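Local coordinates for protein platelet aggregation factor Sm-hPAF (Streptococcus mitis, PDB 4GWI) that binds fucosylated glycans such as Lewis antigens through its F-type lectin domain and, as a whole toxin, probably forms pores in cholesterol-containing host membranes, at residues Q17-S22 with W56-L61; G35-D40 with L138-V143; K71-G76 with K110-V115; D88-N93 with K126-T131. The protein carries 2 engineered substitutions. All blocks are in the same frame, centred on the assembly; numbering follows the deposited sequence.

Interaction 1 of 4, residues Q17-S22 with W56-L61. With MG (magnesium ion), chain E.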
# COMPACT_ATOMS: atom_id res chain seq x y z
N GLN A 17 -1.42 -1.07 -12.65
CA GLN A 17 -0.07 -0.59 -12.74
C GLN A 17 0.42 -0.09 -11.39
O GLN A 17 -0.32 0.62 -10.67
CB GLN A 17 -0.09 0.57 -13.72
CG GLN A 17 1.33 1.02 -14.05
CD GLN A 17 1.22 2.23 -15.02
OE1 GLN A 17 0.32 3.14 -14.83
NE2 GLN A 17 2.17 2.36 -15.90
N ALA A 18 1.57 -0.48 -10.96
CA ALA A 18 2.13 -0.09 -9.63
C ALA A 18 3.51 0.38 -9.90
O ALA A 18 4.24 -0.02 -10.85
CB ALA A 18 2.11 -1.27 -8.60
N SER A 19 3.94 1.21 -8.97
CA SER A 19 5.33 1.78 -9.07
C SER A 19 5.78 2.11 -7.64
O SER A 19 5.02 2.11 -6.69
CB SER A 19 5.43 3.06 -9.94
OG SER A 19 4.61 4.06 -9.41
N GLN A 20 7.09 2.35 -7.50
CA GLN A 20 7.58 2.68 -6.16
C GLN A 20 8.90 3.51 -6.34
O GLN A 20 9.45 3.64 -7.47
CB GLN A 20 7.78 1.35 -5.32
CG GLN A 20 8.83 0.42 -5.99
CD GLN A 20 8.83 -0.94 -5.36
OE1 GLN A 20 7.99 -1.26 -4.52
NE2 GLN A 20 9.79 -1.80 -5.81
N SER A 21 9.31 4.05 -5.23
CA SER A 21 10.48 4.99 -5.26
C SER A 21 11.77 4.40 -5.74
O SER A 21 12.54 5.14 -6.40
CB SER A 21 10.59 5.63 -3.82
OG SER A 21 10.74 4.64 -2.84
N SER A 22 12.07 3.14 -5.50
CA SER A 22 13.17 2.47 -6.07
C SER A 22 12.88 0.97 -5.82
O SER A 22 11.95 0.65 -5.05
CB SER A 22 14.48 2.84 -5.25
OG SER A 22 14.32 2.62 -3.83
N TRP A 56 8.36 5.15 -0.98
CA TRP A 56 6.91 5.11 -1.22
C TRP A 56 6.59 4.04 -2.29
O TRP A 56 7.46 3.61 -3.04
CB TRP A 56 6.34 6.53 -1.63
CG TRP A 56 7.00 7.10 -2.90
CD1 TRP A 56 8.10 7.99 -2.95
CD2 TRP A 56 6.77 6.71 -4.28
NE1 TRP A 56 8.45 8.24 -4.27
CE2 TRP A 56 7.69 7.50 -5.12
CE3 TRP A 56 5.80 5.90 -4.93
CZ2 TRP A 56 7.76 7.34 -6.53
CZ3 TRP A 56 5.86 5.76 -6.32
CH2 TRP A 56 6.84 6.47 -7.11
N TRP A 57 5.30 3.69 -2.32
CA TRP A 57 4.77 2.73 -3.33
C TRP A 57 3.42 3.27 -3.74
O TRP A 57 2.71 3.91 -2.91
CB TRP A 57 4.63 1.39 -2.56
CG TRP A 57 3.93 0.35 -3.42
CD1 TRP A 57 4.56 -0.66 -4.24
CD2 TRP A 57 2.50 0.15 -3.56
NE1 TRP A 57 3.55 -1.42 -4.89
CE2 TRP A 57 2.34 -0.97 -4.48
CE3 TRP A 57 1.36 0.79 -3.01
CZ2 TRP A 57 1.09 -1.40 -4.90
CZ3 TRP A 57 0.10 0.35 -3.42
CH2 TRP A 57 -0.02 -0.77 -4.30
N GLN A 58 3.00 3.06 -5.00
CA GLN A 58 1.73 3.61 -5.48
C GLN A 58 1.08 2.62 -6.43
O GLN A 58 1.79 1.91 -7.18
CB GLN A 58 2.05 4.89 -6.25
CG GLN A 58 0.79 5.55 -6.83
CD GLN A 58 1.26 6.84 -7.48
OE1 GLN A 58 1.63 6.83 -8.66
NE2 GLN A 58 1.32 7.86 -6.67
N VAL A 59 -0.27 2.56 -6.41
CA VAL A 59 -0.97 1.87 -7.50
C VAL A 59 -1.87 2.91 -8.21
O VAL A 59 -2.49 3.79 -7.58
CB VAL A 59 -1.79 0.71 -6.94
CG1 VAL A 59 -2.74 1.15 -5.79
CG2 VAL A 59 -2.54 -0.07 -8.12
N ASP A 60 -1.91 2.76 -9.54
CA ASP A 60 -2.83 3.58 -10.43
C ASP A 60 -4.04 2.73 -10.66
O ASP A 60 -3.96 1.66 -11.38
CB ASP A 60 -2.08 3.90 -11.70
CG ASP A 60 -2.89 4.72 -12.65
OD1 ASP A 60 -4.05 4.95 -12.36
OD2 ASP A 60 -2.29 5.01 -13.72
N LEU A 61 -5.18 3.12 -10.15
CA LEU A 61 -6.44 2.35 -10.36
C LEU A 61 -6.93 2.45 -11.80
O LEU A 61 -7.90 1.70 -12.14
CB LEU A 61 -7.53 2.80 -9.40
CG LEU A 61 -7.18 2.71 -7.91
CD1 LEU A 61 -8.25 3.29 -7.03
CD2 LEU A 61 -6.90 1.24 -7.48
MG MG E . -0.36 5.41 -14.65
O HOH W 1 -3.52 0.63 -13.85
O HOH W 2 1.78 4.13 -10.58
O HOH W 3 -0.71 7.63 -14.66
O HOH W 4 0.73 5.55 -13.15
O HOH W 5 1.30 5.81 -15.96

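Interaction 2 of 4, residues G35-D40 with L138-V143. With CA (calcium ion), chain F.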
# COMPACT_ATOMS: atom_id res chain seq x y z
N GLY A 35 -2.30 -10.40 -6.21
CA GLY A 35 -3.35 -11.31 -5.76
C GLY A 35 -2.83 -12.35 -4.84
O GLY A 35 -3.54 -13.38 -4.60
N ASN A 36 -1.69 -12.12 -4.17
CA ASN A 36 -1.12 -13.09 -3.24
C ASN A 36 -0.65 -12.37 -2.01
O ASN A 36 0.33 -11.53 -2.09
CB ASN A 36 0.08 -13.74 -3.97
CG ASN A 36 0.69 -14.87 -3.13
OD1 ASN A 36 0.39 -15.03 -1.96
ND2 ASN A 36 1.63 -15.62 -3.80
N VAL A 37 -1.29 -12.58 -0.86
CA VAL A 37 -0.92 -11.91 0.39
C VAL A 37 0.22 -12.58 1.19
O VAL A 37 0.54 -12.14 2.28
CB VAL A 37 -2.12 -11.69 1.32
CG1 VAL A 37 -3.21 -10.92 0.55
CG2 VAL A 37 -2.69 -13.09 1.84
N ASP A 38 0.76 -13.68 0.63
CA ASP A 38 1.89 -14.37 1.33
C ASP A 38 2.98 -13.40 1.73
O ASP A 38 3.53 -12.71 0.85
CB ASP A 38 2.46 -15.47 0.38
CG ASP A 38 3.41 -16.40 1.10
OD1 ASP A 38 3.48 -17.59 0.63
OD2 ASP A 38 4.11 -16.02 2.03
N SER A 39 3.23 -13.32 3.04
CA SER A 39 4.10 -12.30 3.55
C SER A 39 5.58 -12.64 3.70
O SER A 39 6.39 -11.85 4.19
CB SER A 39 3.52 -11.80 4.86
OG SER A 39 3.67 -12.85 5.84
N ASP A 40 5.92 -13.86 3.23
CA ASP A 40 7.32 -14.29 3.36
C ASP A 40 8.06 -13.84 2.12
O ASP A 40 7.76 -14.23 1.00
CB ASP A 40 7.33 -15.85 3.41
CG ASP A 40 8.74 -16.42 3.67
OD1 ASP A 40 8.81 -17.49 4.46
OD2 ASP A 40 9.72 -15.90 3.18
N LEU A 138 5.79 -4.28 1.06
CA LEU A 138 4.38 -4.61 1.29
C LEU A 138 4.10 -5.98 0.65
O LEU A 138 4.52 -6.23 -0.53
CB LEU A 138 3.50 -3.56 0.55
CG LEU A 138 3.67 -2.20 1.20
CD1 LEU A 138 3.24 -1.12 0.15
CD2 LEU A 138 2.75 -2.11 2.41
N ALA A 139 3.42 -6.87 1.40
CA ALA A 139 3.08 -8.11 0.72
C ALA A 139 1.90 -7.96 -0.23
O ALA A 139 1.76 -8.63 -1.19
CB ALA A 139 2.66 -9.11 1.85
N GLU A 140 0.99 -7.01 0.08
CA GLU A 140 -0.18 -6.78 -0.82
C GLU A 140 -0.85 -5.49 -0.33
O GLU A 140 -0.82 -5.17 0.86
CB GLU A 140 -1.20 -7.97 -0.64
CG GLU A 140 -2.21 -8.00 -1.82
CD GLU A 140 -1.67 -8.57 -3.15
OE1 GLU A 140 -0.48 -8.90 -3.34
OE2 GLU A 140 -2.48 -8.60 -4.11
N VAL A 141 -1.41 -4.78 -1.34
CA VAL A 141 -2.34 -3.67 -0.99
C VAL A 141 -3.62 -3.95 -1.79
O VAL A 141 -3.58 -4.17 -3.03
CB VAL A 141 -1.71 -2.35 -1.52
CG1 VAL A 141 -2.73 -1.21 -1.29
CG2 VAL A 141 -0.44 -2.01 -0.73
N GLU A 142 -4.71 -4.01 -1.05
CA GLU A 142 -6.03 -4.28 -1.71
C GLU A 142 -6.89 -3.03 -1.54
O GLU A 142 -6.75 -2.31 -0.51
CB GLU A 142 -6.74 -5.45 -0.98
CG GLU A 142 -5.94 -6.75 -1.23
CD GLU A 142 -6.56 -7.91 -0.44
OE1 GLU A 142 -7.36 -7.72 0.52
OE2 GLU A 142 -6.16 -9.07 -0.81
N VAL A 143 -7.69 -2.74 -2.55
CA VAL A 143 -8.49 -1.45 -2.48
C VAL A 143 -9.94 -1.80 -2.85
O VAL A 143 -10.16 -2.58 -3.80
CB VAL A 143 -7.95 -0.49 -3.54
CG1 VAL A 143 -8.83 0.81 -3.57
CG2 VAL A 143 -6.47 -0.13 -3.23
CA CA F . 1.68 -9.98 -3.10

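Interaction 3 of 4, residues K71-G76 with K110-V115. With FUC (alpha-L-fucopyranose), chain B.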
# COMPACT_ATOMS: atom_id res chain seq x y z
N LYS A 71 -6.51 -1.98 2.24
CA LYS A 71 -6.01 -2.95 3.24
C LYS A 71 -4.52 -3.22 2.90
O LYS A 71 -4.24 -3.50 1.75
CB LYS A 71 -6.79 -4.27 3.10
CG LYS A 71 -6.51 -5.16 4.27
CD LYS A 71 -7.67 -6.22 4.36
CE LYS A 71 -7.22 -7.21 5.44
NZ LYS A 71 -8.18 -8.37 5.30
N LEU A 72 -3.67 -3.04 3.88
CA LEU A 72 -2.22 -3.23 3.66
C LEU A 72 -1.93 -4.61 4.37
O LEU A 72 -2.29 -4.83 5.51
CB LEU A 72 -1.39 -2.20 4.41
CG LEU A 72 -1.66 -0.73 3.99
CD1 LEU A 72 -0.51 0.09 4.58
CD2 LEU A 72 -1.82 -0.43 2.51
N TYR A 73 -1.07 -5.36 3.71
CA TYR A 73 -0.55 -6.62 4.32
C TYR A 73 0.93 -6.48 4.41
O TYR A 73 1.61 -6.23 3.39
CB TYR A 73 -0.89 -7.81 3.42
CG TYR A 73 -2.37 -8.09 3.27
CD1 TYR A 73 -2.92 -9.18 3.94
CD2 TYR A 73 -3.21 -7.28 2.47
CE1 TYR A 73 -4.26 -9.46 3.79
CE2 TYR A 73 -4.58 -7.55 2.34
CZ TYR A 73 -5.06 -8.65 3.02
OH TYR A 73 -6.38 -8.98 2.85
N ASN A 74 1.45 -6.58 5.62
CA ASN A 74 2.86 -6.34 5.89
C ASN A 74 3.75 -7.52 5.52
O ASN A 74 3.25 -8.64 5.43
CB ASN A 74 3.04 -6.00 7.41
CG ASN A 74 4.31 -5.24 7.68
OD1 ASN A 74 5.12 -4.92 6.81
ND2 ASN A 74 4.53 -4.98 9.00
N ARG A 75 5.05 -7.26 5.34
CA ARG A 75 6.02 -8.38 5.30
C ARG A 75 6.02 -9.08 6.66
O ARG A 75 5.91 -8.42 7.69
CB ARG A 75 7.37 -7.77 5.01
CG ARG A 75 8.42 -8.88 4.88
CD ARG A 75 9.77 -8.25 4.54
NE ARG A 75 10.80 -9.33 4.51
CZ ARG A 75 12.10 -9.14 4.26
NH1 ARG A 75 12.61 -7.91 3.95
NH2 ARG A 75 12.90 -10.24 4.28
N GLY A 76 6.21 -10.39 6.58
CA GLY A 76 6.13 -11.24 7.84
C GLY A 76 7.40 -11.96 8.27
O GLY A 76 7.48 -12.39 9.41
N LYS A 110 0.33 -6.59 14.14
CA LYS A 110 -0.67 -7.25 13.27
C LYS A 110 -0.15 -7.45 11.83
O LYS A 110 0.63 -6.66 11.34
CB LYS A 110 -1.99 -6.48 13.24
CG LYS A 110 -2.57 -6.38 14.67
CD LYS A 110 -4.06 -6.07 14.67
CE LYS A 110 -4.57 -5.83 16.09
NZ LYS A 110 -4.44 -7.06 16.92
N ALA A 111 -0.63 -8.47 11.19
CA ALA A 111 -0.18 -8.82 9.82
C ALA A 111 -0.83 -7.83 8.81
O ALA A 111 -0.32 -7.71 7.66
CB ALA A 111 -0.64 -10.20 9.44
N GLU A 112 -1.94 -7.20 9.20
CA GLU A 112 -2.66 -6.40 8.19
C GLU A 112 -3.16 -5.13 8.87
O GLU A 112 -3.26 -5.01 10.11
CB GLU A 112 -3.79 -7.14 7.58
CG GLU A 112 -4.77 -7.61 8.60
CD GLU A 112 -5.77 -8.63 8.03
OE1 GLU A 112 -5.33 -9.65 7.42
OE2 GLU A 112 -7.00 -8.37 8.23
N LEU A 113 -3.44 -4.11 8.04
CA LEU A 113 -4.05 -2.82 8.53
C LEU A 113 -5.19 -2.53 7.61
O LEU A 113 -5.04 -2.48 6.36
CB LEU A 113 -3.02 -1.67 8.50
CG LEU A 113 -3.67 -0.28 8.76
CD1 LEU A 113 -4.23 -0.24 10.19
CD2 LEU A 113 -2.61 0.83 8.50
N GLU A 114 -6.39 -2.28 8.14
CA GLU A 114 -7.50 -1.86 7.30
C GLU A 114 -7.71 -0.34 7.48
O GLU A 114 -7.84 0.17 8.63
CB GLU A 114 -8.84 -2.51 7.77
CG GLU A 114 -8.84 -4.03 7.41
CD GLU A 114 -10.14 -4.75 7.73
OE1 GLU A 114 -10.92 -4.24 8.56
OE2 GLU A 114 -10.35 -5.82 7.14
N VAL A 115 -7.64 0.36 6.35
CA VAL A 115 -7.77 1.86 6.41
C VAL A 115 -9.08 2.19 5.73
O VAL A 115 -9.37 1.80 4.59
CB VAL A 115 -6.61 2.46 5.61
CG1 VAL A 115 -6.71 4.01 5.76
CG2 VAL A 115 -5.25 1.97 6.11
C1 FUC B . 16.29 -9.78 5.13
C2 FUC B . 16.56 -8.36 5.60
C3 FUC B . 17.32 -7.58 4.58
C4 FUC B . 16.51 -7.57 3.30
C5 FUC B . 16.29 -9.01 2.90
C6 FUC B . 15.52 -9.13 1.61
O2 FUC B . 17.30 -8.41 6.81
O3 FUC B . 17.51 -6.31 5.04
O4 FUC B . 15.30 -6.90 3.54
O5 FUC B . 15.62 -9.72 3.90
O HOH W 6 0.93 -9.82 6.28
O HOH W 7 3.13 -6.27 11.25

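Interaction 4 of 4, residues D88-N93 with K126-T131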
# COMPACT_ATOMS: atom_id res chain seq x y z
N ASP A 88 2.19 7.25 5.98
CA ASP A 88 0.87 7.75 5.57
C ASP A 88 0.30 6.86 4.47
O ASP A 88 1.05 6.25 3.66
CB ASP A 88 0.95 9.15 4.93
CG ASP A 88 1.30 10.30 5.93
OD1 ASP A 88 1.82 11.35 5.44
OD2 ASP A 88 1.14 10.13 7.11
N VAL A 89 -1.00 6.76 4.43
CA VAL A 89 -1.76 6.19 3.23
C VAL A 89 -2.45 7.38 2.61
O VAL A 89 -3.21 8.12 3.31
CB VAL A 89 -2.74 5.11 3.68
CG1 VAL A 89 -3.50 4.50 2.47
CG2 VAL A 89 -1.97 3.98 4.42
N VAL A 90 -2.26 7.56 1.33
CA VAL A 90 -2.66 8.79 0.63
C VAL A 90 -3.50 8.39 -0.55
O VAL A 90 -3.23 7.40 -1.30
CB VAL A 90 -1.42 9.54 0.09
CG1 VAL A 90 -1.83 10.93 -0.37
CG2 VAL A 90 -0.38 9.68 1.20
N LEU A 91 -4.58 9.15 -0.77
CA LEU A 91 -5.36 9.01 -1.98
C LEU A 91 -5.14 10.25 -2.86
O LEU A 91 -5.16 11.35 -2.31
CB LEU A 91 -6.85 8.89 -1.69
CG LEU A 91 -7.33 7.70 -0.78
CD1 LEU A 91 -8.84 7.70 -0.68
CD2 LEU A 91 -6.76 6.41 -1.41
N LEU A 92 -4.92 10.06 -4.13
CA LEU A 92 -4.67 11.20 -5.06
C LEU A 92 -5.73 11.15 -6.15
O LEU A 92 -6.17 10.10 -6.62
CB LEU A 92 -3.31 11.11 -5.76
CG LEU A 92 -2.13 10.84 -4.88
CD1 LEU A 92 -0.95 10.87 -5.89
CD2 LEU A 92 -1.96 11.94 -3.89
N ASN A 93 -6.14 12.35 -6.59
CA ASN A 93 -7.01 12.42 -7.76
C ASN A 93 -6.26 12.22 -9.10
O ASN A 93 -5.03 11.93 -9.14
CB ASN A 93 -7.83 13.78 -7.72
CG ASN A 93 -6.97 15.01 -8.04
OD1 ASN A 93 -7.49 16.19 -7.79
ND2 ASN A 93 -5.75 14.89 -8.39
N LYS A 126 -1.41 5.61 -2.44
CA LYS A 126 0.04 5.63 -2.22
C LYS A 126 0.30 5.31 -0.74
O LYS A 126 -0.47 5.72 0.12
CB LYS A 126 0.51 7.04 -2.61
CG LYS A 126 1.95 7.25 -2.58
CD LYS A 126 2.17 8.64 -3.32
CE LYS A 126 3.68 8.71 -3.34
NZ LYS A 126 3.96 10.16 -3.36
N VAL A 127 1.40 4.59 -0.48
CA VAL A 127 1.87 4.34 0.91
C VAL A 127 3.20 5.08 0.93
O VAL A 127 4.07 4.83 0.12
CB VAL A 127 2.04 2.83 1.22
CG1 VAL A 127 2.64 2.64 2.64
CG2 VAL A 127 0.69 2.12 1.01
N GLU A 128 3.36 5.94 1.95
CA GLU A 128 4.62 6.80 2.03
C GLU A 128 5.20 6.61 3.42
O GLU A 128 4.56 6.96 4.42
CB GLU A 128 4.24 8.28 1.93
CG GLU A 128 3.74 8.66 0.58
CD GLU A 128 3.39 10.17 0.42
OE1 GLU A 128 3.31 10.88 1.45
OE2 GLU A 128 3.17 10.58 -0.75
N LEU A 129 6.45 6.11 3.47
CA LEU A 129 7.15 6.09 4.77
C LEU A 129 7.65 7.49 5.10
O LEU A 129 7.97 8.22 4.20
CB LEU A 129 8.34 5.14 4.79
CG LEU A 129 8.02 3.66 4.63
CD1 LEU A 129 9.30 2.81 4.79
CD2 LEU A 129 6.89 3.19 5.55
N LYS A 130 7.66 7.80 6.42
CA LYS A 130 8.13 9.14 6.82
C LYS A 130 9.48 9.04 7.52
O LYS A 130 9.99 10.05 8.05
CB LYS A 130 7.10 9.82 7.72
CG LYS A 130 5.91 10.20 6.79
CD LYS A 130 4.67 10.51 7.62
CE LYS A 130 4.95 11.46 8.77
NZ LYS A 130 4.94 12.89 8.32
N THR A 131 10.09 7.88 7.52
CA THR A 131 11.34 7.60 8.25
C THR A 131 12.57 7.64 7.31
O THR A 131 12.51 7.55 6.06
CB THR A 131 11.24 6.23 8.88
OG1 THR A 131 10.93 5.31 7.75
CG2 THR A 131 10.18 6.20 10.01
O HOH W 8 4.48 11.37 3.80

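Interaction 1 of 4, residues Q17-S22 with W56-L61
Strand 17-20 runs antiparallel to strand 56-61, the short axes 4.6 Å apart at closest and 164° between directions, with A18 opposite V59 and Q20 opposite W57 as non-hydrogen-bonded pairs around the hydrogen-bonded pair S19 and Q58. This is the border of the five-stranded sheet in the F-type lectin beta-sandwich, where 17-20 is an outermost strand of the chain. S19 and Q58 exchange two backbone bonds: S19 N to Q58 O at 2.9 Å and Q58 N to S19 O at 2.8 Å. Past the strand end, S21 holds W56 twice, giving its own N-H to W56 O and taking the N-H of W56 N on S21 OG at 3.1 Å. That hydroxyl lies between the backbone N and the carbonyl carbon (chi1 58°), a position from which it also bonds to E52. The same residue covers the indole: S21 CB stands over the face of the five-membered ring of W56, 3.5 Å from its centroid, in a CH-pi contact, and S19 OG arrives at the ring edge. K126 adds a cation-pi contact to this indole. W57 goes to the buried side of the sheet, where A18 CB approaches W57 CZ2 obliquely at 3.8 Å; W57 NE1 hydrogen-bonds to A29 O. At the far end the amide of Q17 and the carboxylate of D60 have planes 28° apart and share a magnesium ion with three waters, Q17 OE1 at 2.4 Å and D60 OD2 at 2.2 Å from the metal; the other oxygen, D60 OD1, is held by G62 N and R123.

Interaction 2 of 4, residues G35-D40 with L138-V143
The carboxylate of E140 turns its two oxygens to G35 and N36 of loop 35-40. E140 OE1 binds the calcium ion at 2.4 Å, while E140 OE2 accepts from G35 N at 2.8 Å on its syn side, the donor 26° out of the carboxylate plane. A bend at chi2 (77°) swings the acid into place, and two anchors should fix its rotation. At the N36 amide, D38 N comes from above the carbonyl plane of N36 OD1 and closes an Asx turn. A second Asx turn follows, D40 N reaching D38 OD2 on its anti side, while D38 OD1 bonds to H43 ND1. N36 itself serves the metal with its backbone, N36 O lying 2.3 Å from calcium, as does A139 O. N36 O and E140 OE1 are thus 3.0 Å apart, two acceptors brought together by the cation. V37 CG1 packs on E140 CB at 3.8 Å, the side chains crossing at about a right angle, and A139 CB touches V37 O at 3.7 Å. A139 and E140 form a classic beta bulge against Y73. With R31, D34 and S45 completing seven ligand atoms, this is the calcium site of the F-type lectin fold.

Interaction 3 of 4, residues K71-G76 with K110-V115
An antiparallel strand pairing joins K71, L72 and Y73 to E114, L113 and E112, at the edge of the second sheet of the beta-sandwich, with strand 64-74 leading into the fucose pocket. L72 and L113 are the hydrogen-bonded pair, L72 N to L113 O at 2.9 Å and the reverse bond equally long; N74 N continues the ladder to A111 O. Both leucines point inward to pack against F87. On the outer side K71 runs out extended between two acids. Its ammonium makes a salt bridge, K71 NZ to E112 OE2 at 3.2 Å, and a long one to E114, a residue that is also paired with K69. E112 places its CG between the backbone N and the carbonyl carbon (chi1 57°), which leans the acid across the lysine tail, whereas E114 lies alongside it. The Y73 ring runs beside E112, ring and carboxylate planes 67° apart, and Y73 OH bonds to E142. One water ties N74 O to A111 O; another ties N74 ND2, which also bonds to A81 O, to K110 O. From there R75 reaches out straight, D77 holding its NE, and gives R75 NH1 to fucose O4 at 2.9 Å and R75 NH2 to fucose O5 at 2.8 Å. H48 and R83 also bond to this sugar, so just past the paired strands the chain supplies the fucose site of an F-type lectin.

Interaction 4 of 4, residues D88-N93 with K126-T131
The inner strands 88-92 and 126-129 of the five-stranded sheet pair here, antiparallel with 143° between short axes that show the twist of a beta-sandwich wall. D88 with E128 and V90 with K126 are hydrogen-bonded pairs, each exchanging two backbone bonds, for example D88 N to E128 O at 2.9 Å and V90 N to K126 O at 2.8 Å. V89 and V127 form the non-hydrogen-bonded pair between them and point into the core. The outer side is charged. V90 CG2 lies over one face of the E128 carboxylate, 3.9 Å from E128 CD, and K126 stands out extended from the sheet, K126 NZ meeting E128 OE2 at 2.8 Å on the anti side. D88 and E128 bring like charges near each other, D88 OD1 being 4.3 Å from E128 OE1. A water donates to both oxygens, and R101 of the next strand makes a salt bridge to each, which probably offsets the repulsion. D88 OD2 is also bonded to H103, while K130 CD lies against D88 OD2 at 3.6 Å. A face of aliphatic side chains within and a network of charges without is the construction of this sandwich sheet.

Overall arrangement
Interactions 1 and 4 belong to the five-stranded sheet and are joined where W57 O meets V127 N; interactions 2 and 3 share the other sheet, joined through Y73 O with A139 N. All four are partly buried. The sheets meet in the apolar core, with W57 against V141 and L138, and L72 against V127 and V89. On the outer side, interactions 3 and 4 carry charge networks, while interaction 1 has an indole and a magnesium ion at the sheet's border. Interaction 2 is the exception: a loop is fastened to a strand chiefly by calcium. S39 touches N74, placing that loop beside the strand end that carries R75 to fucose.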